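Side-chain contacts in uncharacterized protein (Bacillus thuringiensis serovar kurstaki, PDB 4XE7), which is a ParM-like bacterial actin that probably polymerises into nucleotide-dependent filaments which move plasmid DNA apart before cell division: residues Ala137-Gly142 against Gly182-Lys187; Val206-Phe211 against Ala400-Arg405; Glu283-Phe288 against Val327-Val332; Lys276-Glu281 against Thr337-Asp342. All coordinates share one frame; numbering follows the deposited sequence.

How the interactions relate
Along the chain, interaction 1 (137-142 with 182-187) closes before any other opens; interaction 2 (206-211 with 400-405) then spans the segments of both remaining contacts. Its centre lies about 26 Å from that of interaction 1 and 36 to 43 Å from those of interactions 4 and 3. Interactions 3 and 4 form one cluster, centres about 13 Å apart: helix 283-289 follows helix 265-279 after a short break, and F279 from the segment of interaction 4 packs on L285 and W329 of interaction 3. In actin-fold terms, interaction 1 sits in the N-terminal domain, interaction 2 probably where the chain crosses between domains, and interactions 3 and 4 probably in the outer subdomain of the second domain.

Interaction 1 of 4, residues Ala137-Gly142 against Gly182-Lys187; sequences AAARIG and GTYEGK
A139 and R140 sit on the last turn of a helix that ends in a Schellman motif, and they meet Y184 in the connection between two antiparallel strands. G142, with positive phi, is the C-prime residue of that motif: its N bonds to A139 O at 3.0 Å, while K143 N reaches back to A138 O. The methyl of A139 is set squarely over the phenol, its CB 3.4 Å from the centroid of the Y184 ring and on the ring normal, a close CH-pi contact. T183 CB covers the opposite face, which leaves the ring held between a helix methyl and the residue just before it in sequence. Y184 belongs to two successive beta turns, type I from G182 to E185 and type II from Y184 to K187; they turn the loop so that the tyrosine faces the helix. At the far end of the phenol, R140 CG comes 3.4 Å from Y184 OH. R140 is extended from CG to NE and carries its guanidinium away beyond the hydroxyl, its plane 56° from that of the ring. Both polar ends converge on D69: R140 NH2 makes a salt bridge to one carboxylate oxygen and Y184 OH a hydrogen bond to the other. The contact thus ties helix 123-140 to the 173-179/188-200 connection at the surface, with F179 edge-to-face to Y184 and R140 also touching F26 of strand 21-27.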
loop_
_atom_site.group_PDB
_atom_site.type_symbol
_atom_site.label_atom_id
_atom_site.label_comp_id
_atom_site.label_asym_id
_atom_site.label_seq_id
_atom_site.Cartn_x
_atom_site.Cartn_y
_atom_site.Cartn_z
ATOM N N ALA A 137 4.882 11.463 -9.198
ATOM C CA ALA A 137 4.644 12.427 -8.118
ATOM C C ALA A 137 5.140 13.811 -8.496
ATOM O O ALA A 137 4.507 14.829 -8.160
ATOM C CB ALA A 137 5.312 11.981 -6.843
ATOM N N ALA A 138 6.286 13.855 -9.171
ATOM C CA ALA A 138 6.843 15.142 -9.559
ATOM C C ALA A 138 5.911 15.802 -10.581
ATOM O O ALA A 138 5.633 17.006 -10.499
ATOM C CB ALA A 138 8.253 14.982 -10.104
ATOM N N ALA A 139 5.405 14.998 -11.517
ATOM C CA ALA A 139 4.411 15.455 -12.480
ATOM C C ALA A 139 3.152 15.971 -11.770
ATOM O O ALA A 139 2.658 17.039 -12.110
ATOM C CB ALA A 139 4.051 14.336 -13.451
ATOM N N ARG A 140 2.658 15.222 -10.777
ATOM C CA ARG A 140 1.453 15.605 -10.036
ATOM C C ARG A 140 1.565 16.957 -9.348
ATOM O O ARG A 140 0.588 17.676 -9.220
ATOM C CB ARG A 140 1.114 14.550 -8.984
ATOM C CG ARG A 140 0.590 13.258 -9.560
ATOM C CD ARG A 140 0.158 12.309 -8.455
ATOM N NE ARG A 140 -0.420 11.106 -9.030
ATOM C CZ ARG A 140 -1.089 10.204 -8.332
ATOM N NH1 ARG A 140 -1.238 10.373 -7.023
ATOM N NH2 ARG A 140 -1.588 9.132 -8.942
ATOM N N ILE A 141 2.755 17.302 -8.887
ATOM C CA ILE A 141 2.910 18.544 -8.168
ATOM C C ILE A 141 3.503 19.619 -9.077
ATOM O O ILE A 141 3.939 20.672 -8.620
ATOM C CB ILE A 141 3.751 18.334 -6.897
ATOM C CG1 ILE A 141 5.224 18.107 -7.224
ATOM C CG2 ILE A 141 3.212 17.139 -6.127
ATOM C CD1 ILE A 141 6.070 17.893 -5.989
ATOM N N GLY A 142 3.481 19.354 -10.380
ATOM C CA GLY A 142 3.829 20.343 -11.379
ATOM C C GLY A 142 5.276 20.786 -11.435
ATOM O O GLY A 142 5.553 21.949 -11.720
ATOM N N GLY A 182 0.289 8.398 -22.239
ATOM C CA GLY A 182 -0.526 8.606 -21.056
ATOM C C GLY A 182 -0.672 10.070 -20.678
ATOM O O GLY A 182 -0.388 10.972 -21.472
ATOM N N THR A 183 -1.087 10.289 -19.439
ATOM C CA THR A 183 -1.380 11.619 -18.911
ATOM C C THR A 183 -0.273 12.662 -19.062
ATOM O O THR A 183 -0.553 13.814 -19.377
ATOM C CB THR A 183 -1.719 11.523 -17.418
ATOM O OG1 THR A 183 -2.563 10.382 -17.201
ATOM C CG2 THR A 183 -2.408 12.810 -16.936
ATOM N N TYR A 184 0.979 12.279 -18.826
ATOM C CA TYR A 184 2.066 13.254 -18.851
ATOM C C TYR A 184 2.910 13.207 -20.129
ATOM O O TYR A 184 4.069 13.633 -20.122
ATOM C CB TYR A 184 2.964 13.055 -17.619
ATOM C CG TYR A 184 2.160 13.059 -16.333
ATOM C CD1 TYR A 184 1.408 14.173 -15.978
ATOM C CD2 TYR A 184 2.137 11.958 -15.491
ATOM C CE1 TYR A 184 0.650 14.191 -14.824
ATOM C CE2 TYR A 184 1.376 11.964 -14.327
ATOM C CZ TYR A 184 0.635 13.091 -14.007
ATOM O OH TYR A 184 -0.119 13.135 -12.869
ATOM N N GLU A 185 2.333 12.690 -21.216
ATOM C CA GLU A 185 3.066 12.530 -22.473
ATOM C C GLU A 185 3.800 13.802 -22.878
ATOM O O GLU A 185 3.220 14.881 -22.892
ATOM C CB GLU A 185 2.131 12.105 -23.606
ATOM C CG GLU A 185 2.811 12.145 -24.977
ATOM C CD GLU A 185 1.915 11.671 -26.106
ATOM O OE1 GLU A 185 0.724 11.386 -25.846
ATOM O OE2 GLU A 185 2.406 11.586 -27.257
ATOM N N GLY A 186 5.092 13.669 -23.173
ATOM C CA GLY A 186 5.895 14.798 -23.596
ATOM C C GLY A 186 6.696 15.382 -22.461
ATOM O O GLY A 186 7.677 16.078 -22.687
ATOM N N LYS A 187 6.286 15.097 -21.232
ATOM C CA LYS A 187 6.993 15.633 -20.073
ATOM C C LYS A 187 8.231 14.826 -19.745
ATOM O O LYS A 187 8.217 13.596 -19.778
ATOM C CB LYS A 187 6.071 15.687 -18.853
ATOM C CG LYS A 187 5.159 16.910 -18.830
ATOM C CD LYS A 187 4.283 16.930 -17.589
ATOM C CE LYS A 187 3.245 18.038 -17.670
ATOM N NZ LYS A 187 3.872 19.384 -17.698
#

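Interaction 2 of 4, residues Val206-Phe211 against Ala400-Arg405; sequences VLAILF and AYFTSR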
loop_
_atom_site.group_PDB
_atom_site.type_symbol
_atom_site.label_atom_id
_atom_site.label_comp_id
_atom_site.label_asym_id
_atom_site.label_seq_id
_atom_site.Cartn_x
_atom_site.Cartn_y
_atom_site.Cartn_z
ATOM N N VAL A 206 5.847 2.135 13.099
ATOM C CA VAL A 206 5.456 2.816 14.316
ATOM C C VAL A 206 5.298 4.318 14.087
ATOM O O VAL A 206 4.358 4.937 14.598
ATOM C CB VAL A 206 6.505 2.561 15.438
ATOM C CG1 VAL A 206 6.321 3.518 16.601
ATOM C CG2 VAL A 206 6.424 1.129 15.920
ATOM N N LEU A 207 6.210 4.907 13.317
ATOM C CA LEU A 207 6.117 6.336 13.027
ATOM C C LEU A 207 4.774 6.706 12.379
ATOM O O LEU A 207 4.180 7.727 12.728
ATOM C CB LEU A 207 7.270 6.781 12.125
ATOM C CG LEU A 207 8.576 7.044 12.860
ATOM C CD1 LEU A 207 9.720 7.274 11.875
ATOM C CD2 LEU A 207 8.391 8.235 13.784
ATOM N N ALA A 208 4.299 5.868 11.459
ATOM C CA ALA A 208 3.082 6.178 10.701
ATOM C C ALA A 208 1.837 5.954 11.544
ATOM O O ALA A 208 0.764 6.452 11.216
ATOM C CB ALA A 208 3.004 5.356 9.434
ATOM N N ILE A 209 1.980 5.200 12.627
ATOM C CA ILE A 209 0.879 5.045 13.565
ATOM C C ILE A 209 0.841 6.238 14.511
ATOM O O ILE A 209 -0.234 6.761 14.826
ATOM C CB ILE A 209 1.005 3.717 14.322
ATOM C CG1 ILE A 209 0.698 2.577 13.342
ATOM C CG2 ILE A 209 0.071 3.682 15.526
ATOM C CD1 ILE A 209 1.292 1.249 13.726
ATOM N N LEU A 210 2.020 6.698 14.917
ATOM C CA LEU A 210 2.117 7.803 15.873
ATOM C C LEU A 210 1.920 9.182 15.253
ATOM O O LEU A 210 1.407 10.079 15.912
ATOM C CB LEU A 210 3.476 7.784 16.569
ATOM C CG LEU A 210 3.809 6.640 17.526
ATOM C CD1 LEU A 210 5.275 6.759 17.893
ATOM C CD2 LEU A 210 2.943 6.713 18.765
ATOM N N PHE A 211 2.354 9.368 14.004
ATOM C CA PHE A 211 2.332 10.709 13.412
ATOM C C PHE A 211 1.650 10.761 12.054
ATOM O O PHE A 211 1.596 9.764 11.323
ATOM C CB PHE A 211 3.762 11.253 13.308
ATOM C CG PHE A 211 4.453 11.374 14.641
ATOM C CD1 PHE A 211 4.253 12.486 15.442
ATOM C CD2 PHE A 211 5.287 10.372 15.101
ATOM C CE1 PHE A 211 4.881 12.601 16.677
ATOM C CE2 PHE A 211 5.920 10.483 16.342
ATOM C CZ PHE A 211 5.712 11.596 17.126
ATOM N N ALA A 400 -1.973 0.201 4.080
ATOM C CA ALA A 400 -1.174 -0.229 2.934
ATOM C C ALA A 400 0.104 0.601 2.761
ATOM O O ALA A 400 1.092 0.110 2.230
ATOM C CB ALA A 400 -2.006 -0.171 1.671
ATOM N N TYR A 401 0.083 1.839 3.249
ATOM C CA TYR A 401 1.181 2.776 3.040
ATOM C C TYR A 401 1.916 3.168 4.331
ATOM O O TYR A 401 2.615 4.170 4.375
ATOM C CB TYR A 401 0.641 4.023 2.327
ATOM C CG TYR A 401 0.109 3.696 0.949
ATOM C CD1 TYR A 401 0.986 3.458 -0.114
ATOM C CD2 TYR A 401 -1.252 3.586 0.711
ATOM C CE1 TYR A 401 0.521 3.142 -1.371
ATOM C CE2 TYR A 401 -1.732 3.258 -0.545
ATOM C CZ TYR A 401 -0.845 3.044 -1.585
ATOM O OH TYR A 401 -1.316 2.726 -2.847
ATOM N N PHE A 402 1.758 2.379 5.386
ATOM C CA PHE A 402 2.384 2.717 6.665
ATOM C C PHE A 402 3.915 2.723 6.540
ATOM O O PHE A 402 4.607 3.489 7.215
ATOM C CB PHE A 402 1.957 1.733 7.768
ATOM C CG PHE A 402 0.651 2.096 8.470
ATOM C CD1 PHE A 402 -0.047 3.246 8.153
ATOM C CD2 PHE A 402 0.146 1.274 9.476
ATOM C CE1 PHE A 402 -1.215 3.573 8.816
ATOM C CE2 PHE A 402 -1.013 1.591 10.142
ATOM C CZ PHE A 402 -1.706 2.745 9.811
ATOM N N THR A 403 4.441 1.853 5.683
ATOM C CA THR A 403 5.883 1.802 5.468
ATOM C C THR A 403 6.374 3.050 4.726
ATOM O O THR A 403 7.321 3.701 5.167
ATOM C CB THR A 403 6.286 0.557 4.687
ATOM O OG1 THR A 403 5.872 -0.606 5.414
ATOM C CG2 THR A 403 7.800 0.525 4.462
ATOM N N SER A 404 5.742 3.380 3.602
ATOM C CA SER A 404 6.144 4.575 2.860
ATOM C C SER A 404 5.863 5.857 3.639
ATOM O O SER A 404 6.654 6.800 3.577
ATOM C CB SER A 404 5.464 4.642 1.485
ATOM O OG SER A 404 4.078 4.375 1.555
ATOM N N ARG A 405 4.742 5.907 4.361
ATOM C CA ARG A 405 4.454 7.060 5.205
ATOM C C ARG A 405 5.491 7.215 6.311
ATOM O O ARG A 405 5.873 8.342 6.643
ATOM C CB ARG A 405 3.050 6.964 5.822
ATOM C CG ARG A 405 1.939 7.132 4.807
ATOM C CD ARG A 405 0.598 6.660 5.348
ATOM N NE ARG A 405 0.144 7.513 6.427
ATOM C CZ ARG A 405 -0.659 8.560 6.272
ATOM N NH1 ARG A 405 -1.114 8.889 5.079
ATOM N NH2 ARG A 405 -1.008 9.279 7.320
HETATM O O HOH W 1 0.915 8.273 9.141
#
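F402, in the first turn of the C-terminal helix, brings its backbone and its ring against A208 and I209. The two segments run close here, with A208 CA only 5.4 Å from F402 CA, a spacing that the small alanine makes possible. A208 CB presses on the carbonyl, 3.3 Å from F402 O, and lies 3.9 Å from F402 CD1. From the same side of the ring plane I209 CG1 approaches F402 CE2 at 3.8 Å, its side chain crossing the phenylalanine at about a right angle. With CG beside its own backbone N (chi1 -86°), F402 swings the ring back toward the helix of A208 and I209. That F402 carbonyl is also used within its own helix, as acceptor for the hydroxyl of S406. One turn further on comes R405, whose CB completes the apolar patch at 4.0 Å from A208 CB. Its chain bends at chi3 (67°) and carries the guanidinium to the end of helix 205-210. There a water lies at the guanidinium edge, in its plane; it accepts from R405 NH2 at 2.8 Å and donates to A208 O (2.8 Å) and F211 O (2.7 Å). R405 NH2 also forms a salt bridge with D212, which directly follows F211. A short helix meeting the start of the C-terminal helix in this way is consistent with the interdomain hinge of the actin fold, where the chain crosses between the two halves of the molecule; here too it probably links them.

Interaction 3 of 4, residues Glu283-Phe288 against Val327-Val332; sequences EILKSF and VKWGPV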
loop_
_atom_site.group_PDB
_atom_site.type_symbol
_atom_site.label_atom_id
_atom_site.label_comp_id
_atom_site.label_asym_id
_atom_site.label_seq_id
_atom_site.Cartn_x
_atom_site.Cartn_y
_atom_site.Cartn_z
ATOM N N GLU A 283 -39.210 -12.763 -3.502
ATOM C CA GLU A 283 -40.075 -13.351 -4.514
ATOM C C GLU A 283 -39.722 -12.898 -5.941
ATOM O O GLU A 283 -39.913 -13.640 -6.896
ATOM C CB GLU A 283 -41.541 -13.029 -4.208
ATOM C CG GLU A 283 -42.083 -13.730 -2.956
ATOM C CD GLU A 283 -42.121 -15.244 -3.099
ATOM O OE1 GLU A 283 -42.339 -15.734 -4.229
ATOM O OE2 GLU A 283 -41.921 -15.947 -2.084
ATOM N N ILE A 284 -39.220 -11.679 -6.080
ATOM C CA ILE A 284 -38.769 -11.189 -7.376
ATOM C C ILE A 284 -37.609 -12.049 -7.906
ATOM O O ILE A 284 -37.580 -12.431 -9.086
ATOM C CB ILE A 284 -38.336 -9.713 -7.276
ATOM C CG1 ILE A 284 -39.517 -8.862 -6.789
ATOM C CG2 ILE A 284 -37.754 -9.210 -8.618
ATOM C CD1 ILE A 284 -39.124 -7.477 -6.291
ATOM N N LEU A 285 -36.670 -12.371 -7.020
ATOM C CA LEU A 285 -35.535 -13.218 -7.381
ATOM C C LEU A 285 -35.994 -14.640 -7.711
ATOM O O LEU A 285 -35.474 -15.276 -8.627
ATOM C CB LEU A 285 -34.497 -13.249 -6.254
ATOM C CG LEU A 285 -33.419 -12.154 -6.236
ATOM C CD1 LEU A 285 -32.586 -12.181 -7.538
ATOM C CD2 LEU A 285 -34.054 -10.795 -6.026
ATOM N N LYS A 286 -36.940 -15.146 -6.931
ATOM C CA LYS A 286 -37.541 -16.435 -7.232
ATOM C C LYS A 286 -38.127 -16.445 -8.644
ATOM O O LYS A 286 -37.958 -17.410 -9.381
ATOM C CB LYS A 286 -38.642 -16.772 -6.230
ATOM C CG LYS A 286 -38.178 -17.315 -4.890
ATOM C CD LYS A 286 -39.381 -17.942 -4.185
ATOM C CE LYS A 286 -39.062 -18.344 -2.761
ATOM N NZ LYS A 286 -39.084 -17.164 -1.865
ATOM N N SER A 287 -38.823 -15.372 -9.013
ATOM C CA SER A 287 -39.463 -15.309 -10.323
ATOM C C SER A 287 -38.437 -15.354 -11.445
ATOM O O SER A 287 -38.649 -15.999 -12.464
ATOM C CB SER A 287 -40.312 -14.039 -10.462
ATOM O OG SER A 287 -41.501 -14.114 -9.695
ATOM N N PHE A 288 -37.319 -14.670 -11.263
ATOM C CA PHE A 288 -36.430 -14.465 -12.393
ATOM C C PHE A 288 -35.057 -15.122 -12.305
ATOM O O PHE A 288 -34.370 -15.198 -13.312
ATOM C CB PHE A 288 -36.256 -12.965 -12.615
ATOM C CG PHE A 288 -37.553 -12.264 -12.894
ATOM C CD1 PHE A 288 -38.306 -12.621 -13.992
ATOM C CD2 PHE A 288 -38.030 -11.274 -12.040
ATOM C CE1 PHE A 288 -39.526 -11.990 -14.275
ATOM C CE2 PHE A 288 -39.268 -10.639 -12.315
ATOM C CZ PHE A 288 -39.996 -11.001 -13.426
ATOM N N VAL A 327 -27.617 -4.167 0.295
ATOM C CA VAL A 327 -27.144 -4.581 -1.019
ATOM C C VAL A 327 -28.218 -4.334 -2.066
ATOM O O VAL A 327 -29.392 -4.634 -1.829
ATOM C CB VAL A 327 -26.760 -6.067 -1.009
ATOM C CG1 VAL A 327 -26.437 -6.552 -2.407
ATOM C CG2 VAL A 327 -25.593 -6.298 -0.053
ATOM N N LYS A 328 -27.830 -3.766 -3.210
ATOM C CA LYS A 328 -28.754 -3.647 -4.325
ATOM C C LYS A 328 -28.320 -4.617 -5.413
ATOM O O LYS A 328 -27.188 -4.560 -5.883
ATOM C CB LYS A 328 -28.805 -2.220 -4.872
ATOM C CG LYS A 328 -30.000 -1.986 -5.790
ATOM C CD LYS A 328 -30.051 -0.571 -6.373
ATOM C CE LYS A 328 -29.242 -0.445 -7.665
ATOM N NZ LYS A 328 -29.515 0.831 -8.396
ATOM N N TRP A 329 -29.215 -5.531 -5.770
ATOM C CA TRP A 329 -28.984 -6.477 -6.852
ATOM C C TRP A 329 -30.007 -6.163 -7.951
ATOM O O TRP A 329 -31.203 -6.459 -7.824
ATOM C CB TRP A 329 -29.103 -7.923 -6.349
ATOM C CG TRP A 329 -28.603 -8.950 -7.315
ATOM C CD1 TRP A 329 -27.972 -8.721 -8.501
ATOM C CD2 TRP A 329 -28.694 -10.371 -7.177
ATOM N NE1 TRP A 329 -27.654 -9.912 -9.110
ATOM C CE2 TRP A 329 -28.099 -10.939 -8.325
ATOM C CE3 TRP A 329 -29.224 -11.221 -6.198
ATOM C CZ2 TRP A 329 -28.016 -12.324 -8.519
ATOM C CZ3 TRP A 329 -29.153 -12.598 -6.401
ATOM C CH2 TRP A 329 -28.545 -13.131 -7.549
ATOM N N GLY A 330 -29.543 -5.526 -9.020
ATOM C CA GLY A 330 -30.461 -4.945 -9.983
ATOM C C GLY A 330 -31.312 -3.954 -9.213
ATOM O O GLY A 330 -30.781 -3.195 -8.409
ATOM N N PRO A 331 -32.639 -3.985 -9.416
ATOM C CA PRO A 331 -33.530 -3.028 -8.761
ATOM C C PRO A 331 -33.946 -3.429 -7.345
ATOM O O PRO A 331 -34.691 -2.688 -6.693
ATOM C CB PRO A 331 -34.744 -3.026 -9.678
ATOM C CG PRO A 331 -34.804 -4.431 -10.167
ATOM C CD PRO A 331 -33.375 -4.883 -10.323
ATOM N N VAL A 332 -33.494 -4.588 -6.880
ATOM C CA VAL A 332 -33.921 -5.079 -5.570
ATOM C C VAL A 332 -32.900 -4.737 -4.491
ATOM O O VAL A 332 -31.698 -4.931 -4.681
ATOM C CB VAL A 332 -34.153 -6.605 -5.579
ATOM C CG1 VAL A 332 -34.705 -7.081 -4.217
ATOM C CG2 VAL A 332 -35.126 -6.964 -6.682
#
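I284 and V332 mark the closest backbone approach, their CA atoms 8.0 Å apart, where helix 283-289 faces the end of a tight hairpin whose type II' turn runs from W329 to V332. G330 and P331 fill the two central positions of the turn, and it is closed by a reciprocal pair of backbone bonds between W329 and V332, the shorter from W329 N to V332 O at 2.8 Å. L285 does most of the packing, and each of its branches has its own partner. CD1 sits over one face of the indole, 4.0 Å from the centroid of the W329 six-membered ring and 26° off its normal, a CH-pi contact displaced toward the rim; its nearest atom there is W329 CZ3, 3.6 Å from L285 CD1. The second branch, L285 CD2, slides past the valine to lie 4.0 Å from V332 CG2. That same valine methyl also takes I284, with I284 CG2 4.0 Å from V332 CG2, so V332 fits against two consecutive helix residues. W329 holds its indole anti to its backbone N (chi1 -168°), which swings the ring out from the strand so that one face meets L285 CD1. On the other side of the helix K286 NZ and E283 OE2 form a salt bridge, NZ coming from above the carboxylate plane. F279, edge-to-face with W329, also touches L285 and V332 and binds the group into the end of helix 265-279. Here a helix packs against the turn end of a two-stranded hairpin, probably in the outer part of the second actin-fold domain.

Interaction 4 of 4, residues Lys276-Glu281 against Thr337-Asp342; sequences KERFME and TDIVMD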
loop_
_atom_site.group_PDB
_atom_site.type_symbol
_atom_site.label_atom_id
_atom_site.label_comp_id
_atom_site.label_asym_id
_atom_site.label_seq_id
_atom_site.Cartn_x
_atom_site.Cartn_y
_atom_site.Cartn_z
ATOM N N LYS A 276 -26.464 -14.166 -1.078
ATOM C CA LYS A 276 -27.220 -14.712 -2.190
ATOM C C LYS A 276 -28.418 -15.513 -1.685
ATOM O O LYS A 276 -29.533 -15.387 -2.201
ATOM C CB LYS A 276 -26.353 -15.595 -3.070
ATOM C CG LYS A 276 -27.212 -16.301 -4.105
ATOM C CD LYS A 276 -26.468 -16.733 -5.335
ATOM C CE LYS A 276 -27.439 -17.461 -6.267
ATOM N NZ LYS A 276 -26.774 -17.865 -7.519
ATOM N N GLU A 277 -28.177 -16.332 -0.669
ATOM C CA GLU A 277 -29.216 -17.182 -0.120
ATOM C C GLU A 277 -30.408 -16.334 0.309
ATOM O O GLU A 277 -31.566 -16.705 0.101
ATOM C CB GLU A 277 -28.648 -17.990 1.051
ATOM C CG GLU A 277 -29.604 -18.972 1.693
ATOM C CD GLU A 277 -28.929 -19.808 2.777
ATOM O OE1 GLU A 277 -27.684 -19.736 2.903
ATOM O OE2 GLU A 277 -29.646 -20.534 3.501
ATOM N N ARG A 278 -30.121 -15.163 0.867
ATOM C CA ARG A 278 -31.187 -14.278 1.323
ATOM C C ARG A 278 -31.945 -13.579 0.205
ATOM O O ARG A 278 -33.160 -13.463 0.278
ATOM C CB ARG A 278 -30.630 -13.251 2.285
ATOM C CG ARG A 278 -30.804 -13.750 3.685
ATOM C CD ARG A 278 -32.102 -13.277 4.290
ATOM N NE ARG A 278 -31.874 -11.943 4.788
ATOM C CZ ARG A 278 -31.179 -11.690 5.886
ATOM N NH1 ARG A 278 -30.692 -12.692 6.607
ATOM N NH2 ARG A 278 -30.988 -10.437 6.267
ATOM N N PHE A 279 -31.245 -13.128 -0.830
ATOM C CA PHE A 279 -31.933 -12.596 -1.996
ATOM C C PHE A 279 -32.845 -13.655 -2.601
ATOM O O PHE A 279 -33.939 -13.336 -3.054
ATOM C CB PHE A 279 -30.943 -12.083 -3.051
ATOM C CG PHE A 279 -30.555 -10.644 -2.853
ATOM C CD1 PHE A 279 -31.288 -9.629 -3.448
ATOM C CD2 PHE A 279 -29.461 -10.304 -2.064
ATOM C CE1 PHE A 279 -30.941 -8.295 -3.271
ATOM C CE2 PHE A 279 -29.104 -8.968 -1.880
ATOM C CZ PHE A 279 -29.855 -7.960 -2.486
ATOM N N MET A 280 -32.423 -14.914 -2.574
ATOM C CA MET A 280 -33.249 -15.971 -3.151
ATOM C C MET A 280 -34.446 -16.323 -2.261
ATOM O O MET A 280 -35.226 -17.211 -2.596
ATOM C CB MET A 280 -32.405 -17.220 -3.451
ATOM C CG MET A 280 -31.297 -16.984 -4.544
ATOM S SD MET A 280 -31.903 -16.283 -6.125
ATOM C CE MET A 280 -30.398 -15.984 -7.023
ATOM N N GLU A 281 -34.623 -15.610 -1.150
ATOM C CA GLU A 281 -35.870 -15.717 -0.389
ATOM C C GLU A 281 -36.876 -14.687 -0.906
ATOM O O GLU A 281 -38.083 -14.829 -0.710
ATOM C CB GLU A 281 -35.635 -15.522 1.121
ATOM C CG GLU A 281 -34.675 -16.550 1.750
ATOM C CD GLU A 281 -34.279 -16.194 3.184
ATOM O OE1 GLU A 281 -34.819 -15.205 3.722
ATOM O OE2 GLU A 281 -33.423 -16.894 3.776
ATOM N N THR A 337 -27.526 -6.675 6.996
ATOM C CA THR A 337 -26.700 -6.259 8.133
ATOM C C THR A 337 -26.355 -7.445 9.048
ATOM O O THR A 337 -25.188 -7.641 9.427
ATOM C CB THR A 337 -27.426 -5.153 8.950
ATOM O OG1 THR A 337 -27.643 -4.012 8.114
ATOM C CG2 THR A 337 -26.600 -4.733 10.161
ATOM N N ASP A 338 -27.368 -8.248 9.378
ATOM C CA ASP A 338 -27.162 -9.463 10.180
ATOM C C ASP A 338 -26.155 -10.434 9.566
ATOM O O ASP A 338 -25.327 -11.008 10.273
ATOM C CB ASP A 338 -28.488 -10.203 10.412
ATOM C CG ASP A 338 -29.079 -10.799 9.127
ATOM O OD1 ASP A 338 -29.259 -12.043 9.074
ATOM O OD2 ASP A 338 -29.375 -10.028 8.174
ATOM N N ILE A 339 -26.241 -10.654 8.262
ATOM C CA ILE A 339 -25.334 -11.584 7.591
ATOM C C ILE A 339 -23.884 -11.091 7.601
ATOM O O ILE A 339 -22.959 -11.854 7.891
ATOM C CB ILE A 339 -25.797 -11.818 6.146
ATOM C CG1 ILE A 339 -27.140 -12.551 6.153
ATOM C CG2 ILE A 339 -24.755 -12.569 5.347
ATOM C CD1 ILE A 339 -27.846 -12.551 4.806
ATOM N N VAL A 340 -23.698 -9.810 7.305
ATOM C CA VAL A 340 -22.360 -9.236 7.241
ATOM C C VAL A 340 -21.777 -9.135 8.652
ATOM O O VAL A 340 -20.662 -9.586 8.888
ATOM C CB VAL A 340 -22.359 -7.836 6.557
ATOM C CG1 VAL A 340 -20.982 -7.140 6.698
ATOM C CG2 VAL A 340 -22.785 -7.952 5.095
ATOM N N MET A 341 -22.538 -8.573 9.593
ATOM C CA MET A 341 -22.057 -8.431 10.986
ATOM C C MET A 341 -21.687 -9.791 11.598
ATOM O O MET A 341 -20.703 -9.882 12.345
ATOM C CB MET A 341 -23.103 -7.703 11.862
ATOM C CG MET A 341 -22.601 -7.271 13.232
ATOM S SD MET A 341 -21.107 -6.230 13.237
ATOM C CE MET A 341 -21.458 -5.093 11.968
ATOM N N ASP A 342 -22.437 -10.845 11.258
ATOM C CA ASP A 342 -22.119 -12.215 11.718
ATOM C C ASP A 342 -20.723 -12.687 11.306
ATOM O O ASP A 342 -19.970 -13.255 12.110
ATOM C CB ASP A 342 -23.134 -13.233 11.179
ATOM C CG ASP A 342 -24.435 -13.249 11.966
ATOM O OD1 ASP A 342 -24.488 -12.628 13.051
ATOM O OD2 ASP A 342 -25.404 -13.890 11.493
#
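R278 and D338 clamp two helices together, the C-terminal end of helix 265-279 and the first turn of helix 337-362, through a bidentate, end-on salt bridge. The guanidinium and carboxylate planes are only 13° apart, so the two flat groups meet edge to edge, nearly in one plane. R278 NH1 bonds to the syn lone pair of D338 OD1 at 2.9 Å and almost straight (176°), while R278 NH2 meets D338 OD2 on the syn side, tilted somewhat out of the carboxylate plane; the modelled 2.5 Å is unusually short and its exact value doubtful. D338 holds its CG between backbone N and carbonyl carbon (chi1 67°), pointing the carboxylate at the arginine. I339, next along the helix, covers one face of the guanidinium: its CD1 lies 3.4 Å from R278 NH1 and equally close to R278 CG, against the bend the arginine makes at chi2 and chi3. Further out, I271, N274 and I275 of helix 265-279 pack on I339, extending the interface along both helices. The helix of D338 follows directly on strand 332-335, and R278 NH2 makes one more hydrogen bond, to the carbonyl oxygen of N335 at the end of that strand.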